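Local coordinates for protein homoserine O-acetyltransferase (Bacillus anthracis str. 'Ames Ancestor', PDB 3I1I) that probably transfers an acetyl group from acetyl-CoA to the hydroxyl of homoserine, an early step of methionine biosynthesis, using an alpha/beta-hydrolase fold, at residues Tyr17-Ile25 against Asp123-Arg134. Sequence-based numbering, arbitrary orientation.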
loop_
_atom_site.group_PDB
_atom_site.type_symbol
_atom_site.label_atom_id
_atom_site.label_comp_id
_atom_site.label_asym_id
_atom_site.label_seq_id
_atom_site.Cartn_x
_atom_site.Cartn_y
_atom_site.Cartn_z
ATOM N N TYR A 17 34.224 -4.188 -6.014
ATOM C CA TYR A 17 33.778 -4.215 -4.642
ATOM C C TYR A 17 32.992 -5.523 -4.364
ATOM O O TYR A 17 32.130 -5.932 -5.134
ATOM C CB TYR A 17 32.947 -2.963 -4.314
ATOM C CG TYR A 17 32.246 -3.102 -2.993
ATOM C CD1 TYR A 17 32.961 -3.061 -1.812
ATOM C CD2 TYR A 17 30.888 -3.373 -2.933
ATOM C CE1 TYR A 17 32.336 -3.232 -0.597
ATOM C CE2 TYR A 17 30.247 -3.562 -1.721
ATOM C CZ TYR A 17 30.972 -3.490 -0.553
ATOM O OH TYR A 17 30.363 -3.708 0.659
ATOM N N THR A 18 33.297 -6.183 -3.256
ATOM C CA THR A 18 32.554 -7.370 -2.869
ATOM C C THR A 18 31.474 -7.044 -1.843
ATOM O O THR A 18 31.751 -6.597 -0.729
ATOM C CB THR A 18 33.492 -8.460 -2.341
ATOM O OG1 THR A 18 34.432 -8.784 -3.380
ATOM C CG2 THR A 18 32.698 -9.722 -1.926
ATOM N N PHE A 19 30.236 -7.272 -2.243
ATOM C CA PHE A 19 29.072 -7.006 -1.398
ATOM C C PHE A 19 28.996 -8.053 -0.275
ATOM O O PHE A 19 29.579 -9.178 -0.371
ATOM C CB PHE A 19 27.780 -7.052 -2.237
ATOM C CG PHE A 19 27.564 -5.850 -3.113
ATOM C CD1 PHE A 19 26.518 -4.986 -2.862
ATOM C CD2 PHE A 19 28.400 -5.589 -4.202
ATOM C CE1 PHE A 19 26.295 -3.868 -3.683
ATOM C CE2 PHE A 19 28.185 -4.475 -5.042
ATOM C CZ PHE A 19 27.141 -3.606 -4.766
ATOM N N GLU A 20 28.247 -7.705 0.766
ATOM C CA GLU A 20 28.082 -8.581 1.914
ATOM C C GLU A 20 27.524 -9.957 1.520
ATOM O O GLU A 20 27.823 -10.962 2.164
ATOM C CB GLU A 20 27.200 -7.900 2.964
ATOM C CG GLU A 20 27.926 -6.735 3.697
ATOM C CD GLU A 20 29.120 -7.219 4.555
ATOM O OE1 GLU A 20 29.026 -8.341 5.123
ATOM O OE2 GLU A 20 30.142 -6.481 4.670
ATOM N N ASN A 21 26.719 -10.012 0.447
ATOM C CA ASN A 21 26.223 -11.308 -0.050
ATOM C C ASN A 21 27.186 -12.013 -0.990
ATOM O O ASN A 21 26.858 -13.052 -1.552
ATOM C CB ASN A 21 24.837 -11.198 -0.708
ATOM C CG ASN A 21 24.831 -10.305 -1.929
ATOM O OD1 ASN A 21 25.837 -10.151 -2.614
ATOM N ND2 ASN A 21 23.667 -9.705 -2.209
ATOM N N GLY A 22 28.366 -11.447 -1.186
ATOM C CA GLY A 22 29.395 -12.139 -1.918
ATOM C C GLY A 22 29.484 -11.769 -3.361
ATOM O O GLY A 22 30.413 -12.193 -4.016
ATOM N N ARG A 23 28.549 -10.998 -3.893
ATOM C CA ARG A 23 28.648 -10.586 -5.292
ATOM C C ARG A 23 29.789 -9.536 -5.467
ATOM O O ARG A 23 29.957 -8.659 -4.610
ATOM C CB ARG A 23 27.311 -10.014 -5.737
ATOM C CG ARG A 23 27.249 -9.574 -7.186
ATOM C CD ARG A 23 27.081 -10.743 -8.121
ATOM N NE ARG A 23 26.876 -10.231 -9.474
ATOM C CZ ARG A 23 25.721 -9.780 -9.956
ATOM N NH1 ARG A 23 24.608 -9.800 -9.218
ATOM N NH2 ARG A 23 25.684 -9.301 -11.193
ATOM N N THR A 24 30.578 -9.643 -6.550
ATOM C CA THR A 24 31.662 -8.695 -6.799
ATOM C C THR A 24 31.438 -7.960 -8.113
ATOM O O THR A 24 31.321 -8.595 -9.148
ATOM C CB THR A 24 33.067 -9.383 -6.748
ATOM O OG1 THR A 24 33.266 -9.961 -5.442
ATOM C CG2 THR A 24 34.194 -8.379 -7.012
ATOM N N ILE A 25 31.326 -6.629 -8.067
ATOM C CA ILE A 25 31.162 -5.835 -9.272
ATOM C C ILE A 25 31.919 -4.519 -9.077
ATOM O O ILE A 25 32.253 -4.166 -7.951
ATOM C CB ILE A 25 29.640 -5.565 -9.597
ATOM C CG1 ILE A 25 28.935 -4.862 -8.419
ATOM C CG2 ILE A 25 28.916 -6.850 -9.933
ATOM C CD1 ILE A 25 27.666 -4.080 -8.791
ATOM N N ASP A 123 19.108 -8.142 -12.086
ATOM C CA ASP A 123 20.362 -8.824 -11.801
ATOM C C ASP A 123 21.262 -8.019 -10.844
ATOM O O ASP A 123 22.301 -8.521 -10.410
ATOM C CB ASP A 123 21.117 -9.174 -13.091
ATOM C CG ASP A 123 22.387 -10.003 -12.826
ATOM O OD1 ASP A 123 22.291 -11.031 -12.125
ATOM O OD2 ASP A 123 23.486 -9.596 -13.275
ATOM N N PHE A 124 20.885 -6.788 -10.483
ATOM C CA PHE A 124 21.700 -6.070 -9.501
ATOM C C PHE A 124 21.695 -6.782 -8.151
ATOM O O PHE A 124 20.685 -7.333 -7.742
ATOM C CB PHE A 124 21.265 -4.618 -9.333
ATOM C CG PHE A 124 22.306 -3.770 -8.668
ATOM C CD1 PHE A 124 23.366 -3.264 -9.407
ATOM C CD2 PHE A 124 22.261 -3.533 -7.309
ATOM C CE1 PHE A 124 24.353 -2.506 -8.815
ATOM C CE2 PHE A 124 23.241 -2.772 -6.697
ATOM C CZ PHE A 124 24.302 -2.263 -7.447
ATOM N N PRO A 125 22.836 -6.794 -7.453
ATOM C CA PRO A 125 22.823 -7.520 -6.190
ATOM C C PRO A 125 22.098 -6.770 -5.093
ATOM O O PRO A 125 22.075 -5.551 -5.087
ATOM C CB PRO A 125 24.301 -7.630 -5.817
ATOM C CG PRO A 125 24.961 -6.513 -6.526
ATOM C CD PRO A 125 24.181 -6.304 -7.797
ATOM N N VAL A 126 21.533 -7.522 -4.166
ATOM C CA VAL A 126 20.977 -6.962 -2.971
ATOM C C VAL A 126 22.086 -6.300 -2.184
ATOM O O VAL A 126 23.187 -6.918 -1.984
ATOM C CB VAL A 126 20.324 -8.050 -2.123
ATOM C CG1 VAL A 126 19.908 -7.479 -0.769
ATOM C CG2 VAL A 126 19.130 -8.680 -2.914
ATOM N N PHE A 127 21.810 -5.063 -1.753
ATOM C CA PHE A 127 22.699 -4.343 -0.874
ATOM C C PHE A 127 22.050 -4.010 0.463
ATOM O O PHE A 127 20.830 -3.879 0.554
ATOM C CB PHE A 127 23.205 -3.053 -1.553
ATOM C CG PHE A 127 22.282 -1.856 -1.404
ATOM C CD1 PHE A 127 22.522 -0.913 -0.430
ATOM C CD2 PHE A 127 21.198 -1.678 -2.259
ATOM C CE1 PHE A 127 21.712 0.192 -0.293
ATOM C CE2 PHE A 127 20.358 -0.585 -2.135
ATOM C CZ PHE A 127 20.606 0.358 -1.145
ATOM N N THR A 128 22.910 -3.829 1.470
ATOM C CA THR A 128 22.529 -3.362 2.776
ATOM C C THR A 128 23.250 -2.056 3.084
ATOM O O THR A 128 24.141 -1.620 2.354
ATOM C CB THR A 128 22.954 -4.357 3.844
ATOM O OG1 THR A 128 24.394 -4.367 3.958
ATOM C CG2 THR A 128 22.426 -5.734 3.492
ATOM N N PHE A 129 22.875 -1.433 4.183
ATOM C CA PHE A 129 23.529 -0.209 4.594
ATOM C C PHE A 129 24.888 -0.467 5.158
ATOM O O PHE A 129 25.677 0.446 5.294
ATOM C CB PHE A 129 22.632 0.616 5.531
ATOM C CG PHE A 129 21.408 1.166 4.812
ATOM C CD1 PHE A 129 21.561 2.025 3.714
ATOM C CD2 PHE A 129 20.130 0.780 5.175
ATOM C CE1 PHE A 129 20.463 2.492 3.004
ATOM C CE2 PHE A 129 19.027 1.249 4.461
ATOM C CZ PHE A 129 19.202 2.101 3.363
ATOM N N LEU A 130 25.200 -1.728 5.440
ATOM C CA LEU A 130 26.573 -2.087 5.760
ATOM C C LEU A 130 27.453 -2.011 4.494
ATOM O O LEU A 130 28.600 -1.520 4.565
ATOM C CB LEU A 130 26.650 -3.426 6.435
ATOM C CG LEU A 130 28.045 -3.977 6.725
ATOM C CD1 LEU A 130 28.930 -2.946 7.411
ATOM C CD2 LEU A 130 27.884 -5.292 7.562
ATOM N N ASP A 131 26.913 -2.423 3.344
ATOM C CA ASP A 131 27.649 -2.261 2.071
ATOM C C ASP A 131 28.018 -0.811 1.825
ATOM O O ASP A 131 29.151 -0.527 1.443
ATOM C CB ASP A 131 26.863 -2.785 0.897
ATOM C CG ASP A 131 26.787 -4.300 0.886
ATOM O OD1 ASP A 131 27.865 -4.914 0.955
ATOM O OD2 ASP A 131 25.672 -4.878 0.820
ATOM N N VAL A 132 27.095 0.110 2.129
ATOM C CA VAL A 132 27.361 1.520 1.954
ATOM C C VAL A 132 28.489 2.016 2.911
ATOM O O VAL A 132 29.385 2.765 2.496
ATOM C CB VAL A 132 26.073 2.377 2.060
ATOM C CG1 VAL A 132 26.414 3.867 2.110
ATOM C CG2 VAL A 132 25.079 2.040 0.878
ATOM N N ALA A 133 28.445 1.570 4.156
ATOM C CA ALA A 133 29.449 1.891 5.143
ATOM C C ALA A 133 30.833 1.328 4.692
ATOM O O ALA A 133 31.850 2.004 4.826
ATOM C CB ALA A 133 29.026 1.326 6.520
ATOM N N ARG A 134 30.873 0.123 4.130
ATOM C CA ARG A 134 32.156 -0.431 3.674
ATOM C C ARG A 134 32.743 0.386 2.514
ATOM O O ARG A 134 33.942 0.647 2.490
ATOM C CB ARG A 134 32.043 -1.895 3.274
ATOM C CG ARG A 134 31.471 -2.809 4.393
ATOM C CD ARG A 134 32.435 -3.911 4.678
ATOM N NE ARG A 134 31.966 -4.931 5.632
ATOM C CZ ARG A 134 32.302 -4.989 6.928
ATOM N NH1 ARG A 134 33.091 -4.060 7.506
ATOM N NH2 ARG A 134 31.827 -5.988 7.657
HETATM O O HOH W 1 24.931 -7.355 -0.063
#
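The capping box that starts helix 129-142, formed by Thr128 and Asp131, also receives the type I turn Phe19-Gly22 through the carboxylate of Asp131. Asp131 OD1 is gripped twice: Tyr17 OH donates to its anti lone pair over 2.8 Å, the ring nearly perpendicular to the carboxylate (86°), while Glu20 N reaches the syn lone pair. OD2 meanwhile accepts from Thr128 N and from a water that also donates to Val126 O and accepts from Asn21 N, so both oxygens are held and the carboxylate's rotation is fixed. In this alpha/beta-hydrolase fold the turn closes the hairpin of strands 10-18 and 24-34, at the edge of this chain's central sheet. The Phe19 ring is sandwiched, Pro125 CG standing 3.9 Å from its centroid in a CH-pi contact and Tyr17 CE2 lying off-centre over the opposite face; Phe127 CB meets its edge. Charged pairs flank this core. In one of two Glu20 conformers, OE2 forms a salt bridge with Arg134 NE at 2.6 Å, almost straight (167°) and in the guanidinium plane. With CG anti to the backbone N (chi1 -178°), Arg23 lays CG against Pro125 CB; a bend at chi2 then turns the chain, and NH1 donates to Asp123 O at 2.9 Å, while NH2 forms a salt bridge to Asp123 OD2 whose hydrogen bond is weak.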